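Local coordinates for translation initiation factor eif-2b-like protein (Chaetomium thermophilum, PDB 4ZEO) that forms the delta subunit of eIF2B, the heterodecameric guanine nucleotide exchange factor of eIF2, and so probably acts in translation initiation, at residues L171-L182 against R220-A229; E269-I280 against R293-A302. All blocks are in the same frame, centred on the assembly; numbering follows the deposited sequence.

Interaction 1 (L171-L182 against R220-A229)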
loop_
_atom_site.group_PDB
_atom_site.type_symbol
_atom_site.label_atom_id
_atom_site.label_comp_id
_atom_site.label_asym_id
_atom_site.label_seq_id
_atom_site.Cartn_x
_atom_site.Cartn_y
_atom_site.Cartn_z
ATOM N N LEU A 171 5.008 11.656 -3.016
ATOM C CA LEU A 171 4.636 10.245 -2.933
ATOM C C LEU A 171 4.220 9.925 -1.510
ATOM O O LEU A 171 5.060 9.964 -0.613
ATOM C CB LEU A 171 5.777 9.316 -3.315
ATOM C CG LEU A 171 6.232 9.170 -4.749
ATOM C CD1 LEU A 171 7.594 8.492 -4.751
ATOM C CD2 LEU A 171 5.199 8.378 -5.528
ATOM N N LYS A 172 2.952 9.571 -1.300
ATOM C CA LYS A 172 2.480 9.370 0.064
ATOM C C LYS A 172 2.242 7.933 0.491
ATOM O O LYS A 172 2.762 7.512 1.507
ATOM C CB LYS A 172 1.191 10.181 0.304
ATOM C CG LYS A 172 1.220 11.555 -0.292
ATOM C CD LYS A 172 0.009 12.369 0.096
ATOM C CE LYS A 172 0.137 13.803 -0.451
ATOM N NZ LYS A 172 -0.210 14.857 0.551
ATOM N N ASP A 173 1.464 7.173 -0.260
ATOM C CA ASP A 173 1.137 5.825 0.190
ATOM C C ASP A 173 2.293 4.840 0.001
ATOM O O ASP A 173 3.184 5.045 -0.823
ATOM C CB ASP A 173 -0.125 5.326 -0.504
ATOM C CG ASP A 173 0.031 5.249 -1.986
ATOM O OD1 ASP A 173 0.346 6.295 -2.596
ATOM O OD2 ASP A 173 -0.149 4.145 -2.534
ATOM N N SER A 174 2.267 3.783 0.803
ATOM C CA SER A 174 3.321 2.783 0.835
ATOM C C SER A 174 3.479 2.040 -0.494
ATOM O O SER A 174 4.592 1.691 -0.881
ATOM C CB SER A 174 3.062 1.776 1.960
ATOM O OG SER A 174 1.773 1.223 1.840
ATOM N N ILE A 175 2.368 1.775 -1.170
ATOM C CA ILE A 175 2.404 1.078 -2.444
ATOM C C ILE A 175 3.026 1.927 -3.559
ATOM O O ILE A 175 3.852 1.416 -4.321
ATOM C CB ILE A 175 0.994 0.599 -2.821
ATOM C CG1 ILE A 175 0.603 -0.487 -1.832
ATOM C CG2 ILE A 175 0.942 0.008 -4.197
ATOM C CD1 ILE A 175 1.628 -1.582 -1.729
ATOM N N SER A 176 2.660 3.211 -3.633
ATOM C CA SER A 176 3.255 4.140 -4.604
ATOM C C SER A 176 4.728 4.289 -4.321
ATOM O O SER A 176 5.556 4.336 -5.229
ATOM C CB SER A 176 2.637 5.536 -4.524
ATOM O OG SER A 176 1.322 5.566 -5.003
ATOM N N ARG A 177 5.048 4.384 -3.039
ATOM C CA ARG A 177 6.434 4.519 -2.649
ATOM C C ARG A 177 7.208 3.271 -3.083
ATOM O O ARG A 177 8.292 3.387 -3.663
ATOM C CB ARG A 177 6.550 4.757 -1.142
ATOM C CG ARG A 177 6.090 6.132 -0.704
ATOM C CD ARG A 177 6.015 6.196 0.819
ATOM N NE ARG A 177 7.354 6.103 1.393
ATOM C CZ ARG A 177 7.616 5.913 2.682
ATOM N NH1 ARG A 177 6.622 5.787 3.559
ATOM N NH2 ARG A 177 8.879 5.844 3.087
ATOM N N LEU A 178 6.624 2.096 -2.862
ATOM C CA LEU A 178 7.300 0.842 -3.190
ATOM C C LEU A 178 7.569 0.717 -4.704
ATOM O O LEU A 178 8.686 0.395 -5.122
ATOM C CB LEU A 178 6.483 -0.364 -2.685
ATOM C CG LEU A 178 7.003 -1.749 -3.116
ATOM C CD1 LEU A 178 8.420 -2.000 -2.638
ATOM C CD2 LEU A 178 6.095 -2.865 -2.642
ATOM N N LYS A 179 6.559 1.008 -5.514
ATOM C CA LYS A 179 6.697 0.918 -6.962
ATOM C C LYS A 179 7.755 1.877 -7.503
ATOM O O LYS A 179 8.570 1.492 -8.336
ATOM C CB LYS A 179 5.359 1.205 -7.646
ATOM C CG LYS A 179 5.299 0.739 -9.075
ATOM C CD LYS A 179 4.058 1.248 -9.793
ATOM C CE LYS A 179 4.059 0.807 -11.230
ATOM N NZ LYS A 179 2.751 1.024 -11.971
ATOM N N ALA A 180 7.748 3.116 -7.018
ATOM C CA ALA A 180 8.720 4.103 -7.456
ATOM C C ALA A 180 10.127 3.615 -7.096
ATOM O O ALA A 180 11.046 3.678 -7.911
ATOM C CB ALA A 180 8.423 5.471 -6.811
ATOM N N THR A 181 10.256 3.060 -5.892
ATOM C CA THR A 181 11.511 2.507 -5.417
ATOM C C THR A 181 11.992 1.339 -6.268
ATOM O O THR A 181 13.167 1.284 -6.639
ATOM C CB THR A 181 11.389 2.021 -3.958
ATOM O OG1 THR A 181 10.938 3.092 -3.125
ATOM C CG2 THR A 181 12.724 1.497 -3.432
ATOM N N LEU A 182 11.101 0.398 -6.567
ATOM C CA LEU A 182 11.482 -0.774 -7.352
ATOM C C LEU A 182 11.918 -0.363 -8.758
ATOM O O LEU A 182 12.868 -0.919 -9.297
ATOM C CB LEU A 182 10.326 -1.780 -7.433
ATOM C CG LEU A 182 10.045 -2.419 -6.062
ATOM C CD1 LEU A 182 8.890 -3.412 -6.069
ATOM C CD2 LEU A 182 11.284 -3.062 -5.542
ATOM N N ARG A 220 12.646 9.734 4.150
ATOM C CA ARG A 220 11.512 9.368 4.978
ATOM C C ARG A 220 11.722 7.974 5.547
ATOM O O ARG A 220 12.232 7.101 4.853
ATOM C CB ARG A 220 10.217 9.430 4.165
ATOM C CG ARG A 220 8.960 9.219 4.992
ATOM C CD ARG A 220 7.699 9.296 4.163
ATOM N NE ARG A 220 6.556 8.844 4.950
ATOM C CZ ARG A 220 5.305 8.783 4.507
ATOM N NH1 ARG A 220 5.013 9.155 3.267
ATOM N NH2 ARG A 220 4.348 8.342 5.313
ATOM N N PRO A 221 11.290 7.748 6.797
ATOM C CA PRO A 221 11.353 6.382 7.304
ATOM C C PRO A 221 10.599 5.443 6.367
ATOM O O PRO A 221 9.520 5.780 5.877
ATOM C CB PRO A 221 10.664 6.497 8.670
ATOM C CG PRO A 221 10.981 7.889 9.105
ATOM C CD PRO A 221 10.831 8.689 7.842
ATOM N N MET A 222 11.204 4.307 6.057
ATOM C CA MET A 222 10.648 3.376 5.093
ATOM C C MET A 222 9.424 2.633 5.625
ATOM O O MET A 222 9.379 2.254 6.793
ATOM C CB MET A 222 11.716 2.373 4.653
ATOM C CG MET A 222 12.860 2.995 3.890
ATOM S SD MET A 222 13.881 1.743 3.079
ATOM C CE MET A 222 13.947 0.501 4.368
ATOM N N CYS A 223 8.456 2.402 4.739
ATOM C CA CYS A 223 7.284 1.605 5.060
ATOM C C CYS A 223 7.631 0.091 5.036
ATOM O O CYS A 223 8.702 -0.304 4.557
ATOM C CB CYS A 223 6.153 1.931 4.068
ATOM S SG CYS A 223 6.593 1.814 2.285
ATOM N N PHE A 224 6.737 -0.748 5.562
ATOM C CA PHE A 224 6.975 -2.193 5.589
ATOM C C PHE A 224 7.162 -2.742 4.174
ATOM O O PHE A 224 7.994 -3.629 3.958
ATOM C CB PHE A 224 5.815 -2.929 6.261
ATOM C CG PHE A 224 5.764 -2.752 7.742
ATOM C CD1 PHE A 224 6.847 -2.258 8.434
ATOM C CD2 PHE A 224 4.629 -3.083 8.452
ATOM C CE1 PHE A 224 6.793 -2.079 9.817
ATOM C CE2 PHE A 224 4.579 -2.906 9.834
ATOM C CZ PHE A 224 5.677 -2.403 10.504
ATOM N N ALA A 225 6.412 -2.178 3.214
ATOM C CA ALA A 225 6.448 -2.628 1.820
ATOM C C ALA A 225 7.856 -2.541 1.236
ATOM O O ALA A 225 8.356 -3.512 0.641
ATOM C CB ALA A 225 5.469 -1.813 0.969
ATOM N N MET A 226 8.494 -1.393 1.459
ATOM C CA MET A 226 9.866 -1.171 1.051
ATOM C C MET A 226 10.805 -2.093 1.823
ATOM O O MET A 226 11.693 -2.706 1.244
ATOM C CB MET A 226 10.257 0.287 1.274
ATOM C CG MET A 226 9.636 1.250 0.284
ATOM S SD MET A 226 9.851 2.991 0.739
ATOM C CE MET A 226 11.612 3.152 0.416
ATOM N N GLY A 227 10.590 -2.207 3.130
ATOM C CA GLY A 227 11.427 -3.061 3.936
ATOM C C GLY A 227 11.362 -4.497 3.441
ATOM O O GLY A 227 12.398 -5.170 3.332
ATOM N N ASN A 228 10.146 -4.970 3.145
ATOM C CA ASN A 228 9.952 -6.345 2.669
ATOM C C ASN A 228 10.581 -6.584 1.301
ATOM O O ASN A 228 11.257 -7.585 1.086
ATOM C CB ASN A 228 8.460 -6.701 2.629
ATOM C CG ASN A 228 7.890 -6.960 4.010
ATOM O OD1 ASN A 228 8.574 -7.522 4.861
ATOM N ND2 ASN A 228 6.632 -6.554 4.242
ATOM N N ALA A 229 10.367 -5.655 0.377
ATOM C CA ALA A 229 10.919 -5.823 -0.956
ATOM C C ALA A 229 12.454 -5.890 -0.926
ATOM O O ALA A 229 13.059 -6.682 -1.653
ATOM C CB ALA A 229 10.450 -4.701 -1.860
HETATM O O HOH W 1 11.705 6.278 2.397
#
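Two groups grip NH2 of R177. One N-H runs almost straight (169°) to the carbonyl O of P221, NH2 to O 2.9 Å; the oxygen lies near the guanidinium plane, although the nitrogen sits above the plane of that carbonyl. The other goes to a water that in turn donates to the backbone O of R220, tying R177 twice to the linker before helix 224-239. A bend about CG-CD (chi3) turns the guanidinium toward this linker. R220 reaches back with its chain extended and crosses R177 at about a right angle, and the two guanidinium groups stack, centres 4.1 Å apart and planes 14° off parallel. The sulfur of C223 lies over the rim of R177's opposite face. Both arginines are presumably charged, and carbonyl oxygens of P221 and K172 probably ease the cost of stacking: R220 NH1 makes a weak bond to K172 O (3.3 Å). Further along, the contact turns apolar. L178 sets CD1 against CB of A229 (3.5 Å) and CD2 against CB of A225 (3.8 Å), while CE of M226 lies by OG1 of T181, which is bonded to R177 O. The paired helices run at 35°, axes 8.8 Å apart at closest approach, within the helical part of the chain: helix 157-168 covers R177 and T181, helix 246-277 backs L182, and N396, in a loop near strand 387-391, bonds the S174 hydroxyl.

Interaction 2 (E269-I280 against R293-A302)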
loop_
_atom_site.group_PDB
_atom_site.type_symbol
_atom_site.label_atom_id
_atom_site.label_comp_id
_atom_site.label_asym_id
_atom_site.label_seq_id
_atom_site.Cartn_x
_atom_site.Cartn_y
_atom_site.Cartn_z
ATOM N N GLU A 269 -3.692 -5.308 -6.849
ATOM C CA GLU A 269 -4.782 -4.323 -6.832
ATOM C C GLU A 269 -6.046 -4.864 -7.507
ATOM O O GLU A 269 -7.150 -4.758 -6.973
ATOM C CB GLU A 269 -4.344 -3.025 -7.518
ATOM C CG GLU A 269 -5.458 -2.025 -7.765
ATOM C CD GLU A 269 -4.950 -0.762 -8.423
ATOM O OE1 GLU A 269 -4.115 -0.084 -7.809
ATOM O OE2 GLU A 269 -5.345 -0.460 -9.569
ATOM N N TYR A 270 -5.867 -5.485 -8.669
ATOM C CA TYR A 270 -7.001 -6.016 -9.404
ATOM C C TYR A 270 -7.701 -7.110 -8.605
ATOM O O TYR A 270 -8.912 -7.096 -8.473
ATOM C CB TYR A 270 -6.557 -6.577 -10.763
ATOM C CG TYR A 270 -7.688 -7.215 -11.506
ATOM C CD1 TYR A 270 -8.475 -6.468 -12.381
ATOM C CD2 TYR A 270 -8.012 -8.553 -11.295
ATOM C CE1 TYR A 270 -9.539 -7.046 -13.049
ATOM C CE2 TYR A 270 -9.072 -9.133 -11.935
ATOM C CZ TYR A 270 -9.833 -8.380 -12.819
ATOM O OH TYR A 270 -10.882 -8.980 -13.468
ATOM N N VAL A 271 -6.924 -8.053 -8.079
ATOM C CA VAL A 271 -7.478 -9.191 -7.371
ATOM C C VAL A 271 -8.202 -8.761 -6.107
ATOM O O VAL A 271 -9.331 -9.199 -5.873
ATOM C CB VAL A 271 -6.372 -10.242 -7.021
ATOM C CG1 VAL A 271 -6.893 -11.296 -6.028
ATOM C CG2 VAL A 271 -5.829 -10.898 -8.284
ATOM N N ILE A 272 -7.594 -7.871 -5.322
ATOM C CA ILE A 272 -8.225 -7.390 -4.085
ATOM C C ILE A 272 -9.541 -6.661 -4.395
ATOM O O ILE A 272 -10.566 -6.910 -3.758
ATOM C CB ILE A 272 -7.285 -6.440 -3.286
ATOM C CG1 ILE A 272 -6.117 -7.225 -2.678
ATOM C CG2 ILE A 272 -8.046 -5.741 -2.167
ATOM C CD1 ILE A 272 -4.995 -6.340 -2.102
ATOM N N ALA A 273 -9.521 -5.777 -5.383
ATOM C CA ALA A 273 -10.726 -5.014 -5.726
ATOM C C ALA A 273 -11.814 -5.961 -6.218
ATOM O O ALA A 273 -12.974 -5.839 -5.833
ATOM C CB ALA A 273 -10.422 -3.951 -6.769
ATOM N N ARG A 274 -11.431 -6.928 -7.042
ATOM C CA ARG A 274 -12.400 -7.875 -7.569
ATOM C C ARG A 274 -12.948 -8.768 -6.462
ATOM O O ARG A 274 -14.145 -8.974 -6.347
ATOM C CB ARG A 274 -11.789 -8.731 -8.674
ATOM C CG ARG A 274 -12.702 -9.841 -9.093
ATOM C CD ARG A 274 -12.392 -10.323 -10.492
ATOM N NE ARG A 274 -13.345 -11.341 -10.908
ATOM C CZ ARG A 274 -13.365 -11.922 -12.104
ATOM N NH1 ARG A 274 -12.480 -11.591 -13.032
ATOM N NH2 ARG A 274 -14.274 -12.841 -12.373
ATOM N N ASN A 275 -12.066 -9.307 -5.645
ATOM C CA ASN A 275 -12.522 -10.207 -4.604
ATOM C C ASN A 275 -13.292 -9.459 -3.504
ATOM O O ASN A 275 -14.265 -9.983 -2.974
ATOM C CB ASN A 275 -11.328 -11.004 -4.061
ATOM C CG ASN A 275 -10.833 -12.034 -5.065
ATOM O OD1 ASN A 275 -11.375 -12.137 -6.167
ATOM N ND2 ASN A 275 -9.786 -12.774 -4.710
ATOM N N ALA A 276 -12.900 -8.226 -3.196
ATOM C CA ALA A 276 -13.653 -7.428 -2.216
ATOM C C ALA A 276 -15.045 -7.024 -2.741
ATOM O O ALA A 276 -16.016 -6.988 -1.977
ATOM C CB ALA A 276 -12.861 -6.186 -1.811
ATOM N N ALA A 277 -15.131 -6.739 -4.041
ATOM C CA ALA A 277 -16.387 -6.390 -4.697
ATOM C C ALA A 277 -17.412 -7.531 -4.645
ATOM O O ALA A 277 -18.628 -7.313 -4.772
ATOM C CB ALA A 277 -16.120 -5.984 -6.151
ATOM N N GLN A 278 -16.912 -8.755 -4.516
ATOM C CA GLN A 278 -17.767 -9.931 -4.345
ATOM C C GLN A 278 -18.587 -9.815 -3.062
ATOM O O GLN A 278 -19.699 -10.327 -2.973
ATOM C CB GLN A 278 -16.928 -11.207 -4.326
ATOM C CG GLN A 278 -16.567 -11.706 -5.698
ATOM C CD GLN A 278 -15.654 -12.909 -5.635
ATOM O OE1 GLN A 278 -15.147 -13.261 -4.568
ATOM N NE2 GLN A 278 -15.392 -13.512 -6.785
ATOM N N SER A 279 -17.997 -9.182 -2.058
ATOM C CA SER A 279 -18.660 -8.949 -0.789
ATOM C C SER A 279 -19.805 -7.949 -0.899
ATOM O O SER A 279 -20.695 -7.939 -0.059
ATOM C CB SER A 279 -17.662 -8.470 0.255
ATOM O OG SER A 279 -17.106 -9.574 0.933
ATOM N N ILE A 280 -19.733 -7.056 -1.879
ATOM C CA ILE A 280 -20.774 -6.062 -2.071
ATOM C C ILE A 280 -21.957 -6.618 -2.842
ATOM O O ILE A 280 -21.790 -7.280 -3.848
ATOM C CB ILE A 280 -20.205 -4.817 -2.743
ATOM C CG1 ILE A 280 -19.113 -4.238 -1.840
ATOM C CG2 ILE A 280 -21.305 -3.787 -3.001
ATOM C CD1 ILE A 280 -18.399 -3.087 -2.412
ATOM N N ARG A 293 -7.075 4.024 -2.129
ATOM C CA ARG A 293 -7.120 3.494 -3.492
ATOM C C ARG A 293 -7.790 2.103 -3.606
ATOM O O ARG A 293 -8.586 1.870 -4.505
ATOM C CB ARG A 293 -5.687 3.441 -4.040
ATOM C CG ARG A 293 -5.514 2.789 -5.394
ATOM C CD ARG A 293 -4.017 2.575 -5.703
ATOM N NE ARG A 293 -3.343 2.056 -4.514
ATOM C CZ ARG A 293 -3.138 0.766 -4.278
ATOM N NH1 ARG A 293 -2.537 0.370 -3.157
ATOM N NH2 ARG A 293 -3.544 -0.133 -5.167
ATOM N N LEU A 294 -7.490 1.185 -2.693
ATOM C CA LEU A 294 -8.092 -0.142 -2.758
ATOM C C LEU A 294 -9.617 -0.062 -2.561
ATOM O O LEU A 294 -10.371 -0.767 -3.242
ATOM C CB LEU A 294 -7.464 -1.072 -1.726
ATOM C CG LEU A 294 -6.019 -1.493 -1.973
ATOM C CD1 LEU A 294 -5.569 -2.463 -0.896
ATOM C CD2 LEU A 294 -5.872 -2.127 -3.345
ATOM N N VAL A 295 -10.066 0.793 -1.636
ATOM C CA VAL A 295 -11.491 0.976 -1.402
ATOM C C VAL A 295 -12.178 1.572 -2.634
ATOM O O VAL A 295 -13.206 1.088 -3.088
ATOM C CB VAL A 295 -11.737 1.873 -0.164
ATOM C CG1 VAL A 295 -13.218 2.252 -0.030
ATOM C CG2 VAL A 295 -11.217 1.195 1.087
ATOM N N GLU A 296 -11.557 2.587 -3.207
ATOM C CA GLU A 296 -12.057 3.225 -4.416
ATOM C C GLU A 296 -12.205 2.239 -5.582
ATOM O O GLU A 296 -13.240 2.233 -6.262
ATOM C CB GLU A 296 -11.128 4.385 -4.808
ATOM C CG GLU A 296 -11.528 5.152 -6.063
ATOM C CD GLU A 296 -10.725 6.431 -6.223
ATOM O OE1 GLU A 296 -10.070 6.860 -5.249
ATOM O OE2 GLU A 296 -10.737 7.015 -7.323
ATOM N N LYS A 297 -11.177 1.412 -5.794
ATOM C CA LYS A 297 -11.174 0.412 -6.861
ATOM C C LYS A 297 -12.276 -0.617 -6.678
ATOM O O LYS A 297 -12.932 -1.042 -7.655
ATOM C CB LYS A 297 -9.829 -0.321 -6.928
ATOM C CG LYS A 297 -8.615 0.493 -7.367
ATOM C CD LYS A 297 -8.693 1.012 -8.766
ATOM C CE LYS A 297 -7.422 1.818 -9.100
ATOM N NZ LYS A 297 -7.438 2.390 -10.489
ATOM N N THR A 298 -12.475 -1.013 -5.428
ATOM C CA THR A 298 -13.492 -1.999 -5.085
ATOM C C THR A 298 -14.884 -1.486 -5.389
ATOM O O THR A 298 -15.686 -2.176 -6.035
ATOM C CB THR A 298 -13.425 -2.379 -3.620
ATOM O OG1 THR A 298 -12.171 -3.024 -3.362
ATOM C CG2 THR A 298 -14.566 -3.313 -3.278
ATOM N N LEU A 299 -15.146 -0.253 -4.948
ATOM C CA LEU A 299 -16.442 0.385 -5.158
ATOM C C LEU A 299 -16.694 0.598 -6.647
ATOM O O LEU A 299 -17.793 0.362 -7.131
ATOM C CB LEU A 299 -16.526 1.706 -4.371
ATOM C CG LEU A 299 -16.458 1.513 -2.839
ATOM C CD1 LEU A 299 -16.521 2.836 -2.044
ATOM C CD2 LEU A 299 -17.572 0.563 -2.360
ATOM N N LEU A 300 -15.676 1.027 -7.384
ATOM C CA LEU A 300 -15.838 1.194 -8.833
ATOM C C LEU A 300 -16.091 -0.162 -9.505
ATOM O O LEU A 300 -16.891 -0.264 -10.425
ATOM C CB LEU A 300 -14.621 1.907 -9.451
ATOM C CG LEU A 300 -14.487 3.376 -8.995
ATOM C CD1 LEU A 300 -13.221 4.063 -9.531
ATOM C CD2 LEU A 300 -15.732 4.195 -9.320
ATOM N N ARG A 301 -15.443 -1.206 -9.014
ATOM C CA ARG A 301 -15.637 -2.539 -9.577
ATOM C C ARG A 301 -17.076 -3.048 -9.376
ATOM O O ARG A 301 -17.707 -3.539 -10.322
ATOM C CB ARG A 301 -14.621 -3.514 -8.958
ATOM C CG ARG A 301 -14.783 -4.959 -9.373
ATOM C CD ARG A 301 -14.238 -5.209 -10.744
ATOM N NE ARG A 301 -14.524 -6.582 -11.126
ATOM C CZ ARG A 301 -14.078 -7.188 -12.228
ATOM N NH1 ARG A 301 -13.299 -6.555 -13.100
ATOM N NH2 ARG A 301 -14.421 -8.445 -12.447
ATOM N N ALA A 302 -17.607 -2.891 -8.162
ATOM C CA ALA A 302 -18.956 -3.362 -7.851
ATOM C C ALA A 302 -19.977 -2.659 -8.713
ATOM O O ALA A 302 -20.908 -3.289 -9.239
ATOM C CB ALA A 302 -19.273 -3.151 -6.385
#
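Over one face of the R274 guanidinium lies NH2 of R301, 3.4 Å from R274 CD, the two planar groups inclined at 27°; R274 CB in turn sits over a face of the R301 guanidinium. The Y270 ring stands steeply to the R301 guanidinium, and its OH accepts from R274 NH1 at 3.1 Å. At the edge of the R293 guanidinium is E269: NH2 donates to the anti lone pair of OE1 at 2.7 Å, a salt bridge. E269 gets there with its chain extended, CG trans to the backbone N (chi1 170°), and its OE2 makes a long salt bridge to K297 NZ (3.7 Å). The helices come close over A273, A276 and A277, with R301 as the knob among Y270, A273, R274 and A277, its CG 3.6 Å from CB of A277. T298 lays OG1 beside CA of A273 while that hydroxyl bonds back to L294 O, so a buried polar group is satisfied inside its own helix. Past the helix, I280 lays CD1 against CD2 of L299 (3.7 Å) and CG2 against A302. The axes cross at -55°, 8.0 Å apart. E269, bonded to R293 and more loosely drawn to K297, and R293, shared by E269 and E393, should hold the start of helix 293-304 against the 269-280 segment; beside the alanines, the close approach of R274 and R301 is probably eased by the salt bridge from R301 to E305.

Both segments of interaction 1 precede those of interaction 2 in the chain, and the centres lie 22 Å apart. The long helix 246-277, which follows helix 224-239 in the chain, connects them: its residues L260, I261 and I265 back the 171-182 segment, and its last turns form one side of interaction 2. From there the chain enters strand 285-289 and helix 293-304, which leads on to the neighbouring parallel strand 310-314, a beta-alpha-beta crossover of the Rossmann-like sheet. The contacts also touch directly, I175 CG1 lying 3.5 Å from R293 NH1, and E393 meets both residues. Interaction 1 packs N-terminal helices together; interaction 2 fastens the end of helix 246-277 to this subunit's alpha/beta part.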